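Local coordinates for Lin1944 protein (Listeria innocua, PDB 3D7L) that is of unknown function but is probably an oxidoreductase of the short-chain dehydrogenase/reductase family, at residues L7-S12 / I30-H35. Residues are numbered along the deposited sequence; the frame is centred on the assembly and turned at random.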
loop_
_atom_site.group_PDB
_atom_site.type_symbol
_atom_site.label_atom_id
_atom_site.label_comp_id
_atom_site.label_asym_id
_atom_site.label_seq_id
_atom_site.Cartn_x
_atom_site.Cartn_y
_atom_site.Cartn_z
ATOM N N LEU D 7 19.111 14.986 -3.780
ATOM C CA LEU D 7 19.578 13.616 -3.583
ATOM C C LEU D 7 18.712 12.697 -4.432
ATOM O O LEU D 7 17.487 12.605 -4.240
ATOM C CB LEU D 7 19.512 13.206 -2.109
ATOM C CG LEU D 7 19.896 11.757 -1.786
ATOM C CD1 LEU D 7 21.375 11.466 -2.070
ATOM C CD2 LEU D 7 19.540 11.402 -0.318
ATOM N N LEU D 8 19.346 12.043 -5.396
ATOM C CA LEU D 8 18.637 11.173 -6.311
ATOM C C LEU D 8 19.014 9.729 -6.022
ATOM O O LEU D 8 20.151 9.305 -6.308
ATOM C CB LEU D 8 18.953 11.552 -7.766
ATOM C CG LEU D 8 18.446 10.650 -8.905
ATOM C CD1 LEU D 8 16.946 10.362 -8.834
ATOM C CD2 LEU D 8 18.815 11.261 -10.253
ATOM N N ILE D 9 18.069 8.988 -5.442
ATOM C CA ILE D 9 18.284 7.570 -5.108
ATOM C C ILE D 9 17.755 6.741 -6.259
ATOM O O ILE D 9 16.597 6.898 -6.646
ATOM C CB ILE D 9 17.597 7.168 -3.757
ATOM C CG1 ILE D 9 18.160 8.027 -2.622
ATOM C CG2 ILE D 9 17.865 5.685 -3.400
ATOM C CD1 ILE D 9 17.124 8.726 -1.779
ATOM N N GLY D 10 18.611 5.877 -6.818
ATOM C CA GLY D 10 18.232 5.027 -7.962
ATOM C C GLY D 10 18.718 5.589 -9.290
ATOM O O GLY D 10 18.210 5.220 -10.344
ATOM N N ALA D 11 19.714 6.471 -9.237
ATOM C CA ALA D 11 20.165 7.238 -10.406
ATOM C C ALA D 11 20.690 6.399 -11.576
ATOM O O ALA D 11 20.592 6.829 -12.719
ATOM C CB ALA D 11 21.197 8.284 -10.006
ATOM N N SER D 12 21.227 5.211 -11.286
ATOM C CA SER D 12 21.781 4.334 -12.323
ATOM C C SER D 12 20.736 3.486 -13.069
ATOM O O SER D 12 21.053 2.894 -14.100
ATOM C CB SER D 12 22.859 3.422 -11.728
ATOM O OG SER D 12 22.245 2.465 -10.886
ATOM N N ILE D 30 23.253 14.848 -6.228
ATOM C CA ILE D 30 24.032 13.864 -5.509
ATOM C C ILE D 30 23.352 12.523 -5.774
ATOM O O ILE D 30 22.161 12.370 -5.516
ATOM C CB ILE D 30 23.964 14.142 -4.002
ATOM C CG1 ILE D 30 24.398 15.587 -3.698
ATOM C CG2 ILE D 30 24.789 13.077 -3.215
ATOM C CD1 ILE D 30 24.291 15.929 -2.239
ATOM N N THR D 31 24.099 11.559 -6.289
ATOM C CA THR D 31 23.487 10.291 -6.662
ATOM C C THR D 31 23.654 9.285 -5.540
ATOM O O THR D 31 24.621 9.356 -4.783
ATOM C CB THR D 31 24.063 9.721 -7.977
ATOM O OG1 THR D 31 25.458 9.465 -7.813
ATOM C CG2 THR D 31 23.836 10.694 -9.175
ATOM N N ALA D 32 22.716 8.347 -5.444
ATOM C CA ALA D 32 22.778 7.305 -4.447
ATOM C C ALA D 32 22.233 6.005 -5.015
ATOM O O ALA D 32 21.320 6.010 -5.825
ATOM C CB ALA D 32 21.982 7.710 -3.226
ATOM N N GLY D 33 22.798 4.889 -4.587
ATOM C CA GLY D 33 22.305 3.575 -5.022
ATOM C C GLY D 33 22.900 2.502 -4.140
ATOM O O GLY D 33 23.675 2.800 -3.219
ATOM N N ARG D 34 22.568 1.247 -4.422
ATOM C CA ARG D 34 23.086 0.135 -3.621
ATOM C C ARG D 34 24.593 -0.079 -3.805
ATOM O O ARG D 34 25.361 -0.220 -2.832
ATOM C CB ARG D 34 22.337 -1.151 -3.967
ATOM C CG ARG D 34 22.776 -2.355 -3.141
ATOM C CD ARG D 34 22.404 -2.226 -1.670
ATOM N NE ARG D 34 23.316 -3.013 -0.850
ATOM C CZ ARG D 34 23.219 -4.325 -0.658
ATOM N NH1 ARG D 34 22.229 -5.010 -1.225
ATOM N NH2 ARG D 34 24.115 -4.953 0.090
ATOM N N HIS D 35 25.003 -0.122 -5.067
ATOM C CA HIS D 35 26.383 -0.419 -5.401
ATOM C C HIS D 35 27.030 0.723 -6.193
ATOM O O HIS D 35 28.178 0.626 -6.607
ATOM C CB HIS D 35 26.437 -1.736 -6.190
ATOM C CG HIS D 35 26.015 -2.929 -5.393
ATOM N ND1 HIS D 35 24.879 -3.652 -5.685
ATOM C CD2 HIS D 35 26.563 -3.514 -4.302
ATOM C CE1 HIS D 35 24.753 -4.640 -4.816
ATOM N NE2 HIS D 35 25.760 -4.578 -3.965
#
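Leu8 and Ala32 carry the backbone ladder that joins the parallel strands 5-9 and 28-33. Leu8 uses both of its peptide groups: its N gives a nearly straight bond to Ile30 O (2.8 Å), and its O takes the N-H of Ala32 at 2.9 Å, a more bent bond of 139° at the hydrogen. One step on, Ala32 O accepts from Gly10 N (2.9 Å), so the pairing runs one residue past Ile9. Weaker CA-H...O contacts back up the ladder, such as Leu7 CA to Ile30 O at 3.5 Å.

The apolar contacts lie on both faces of the sheet. On the face of Leu7, Ile9, Ile30 and Ala32, the Leu7 side chain, its chi1 of 176° placing CG opposite the backbone N, brings CD1 across to Ile30 CG2 at 3.9 Å. Ala32 CB touches both Leu7 CD1 (4.0 Å) and Ile9 CG1 (3.9 Å). Ala11, past the end of strand 5-9, reaches back with its methyl to Thr31 CG2 at 3.7 Å on the Leu8 face. Gly10, with a positive phi of 99°, turns the chain out of the strand. This turn begins the glycine-rich loop where relatives in the family bind their dinucleotide cofactor, and a similar role is probable here.

Helix 14-23 connects the two strands in the first beta-alpha-beta unit of a Rossmann fold. It packs on the Leu8 and Thr31 face, touching both through Lys20, while helix 46-56 lies against Leu7 and Ile30 on the reverse. Strand 59-64 continues the sheet beyond Leu7 and Ile9.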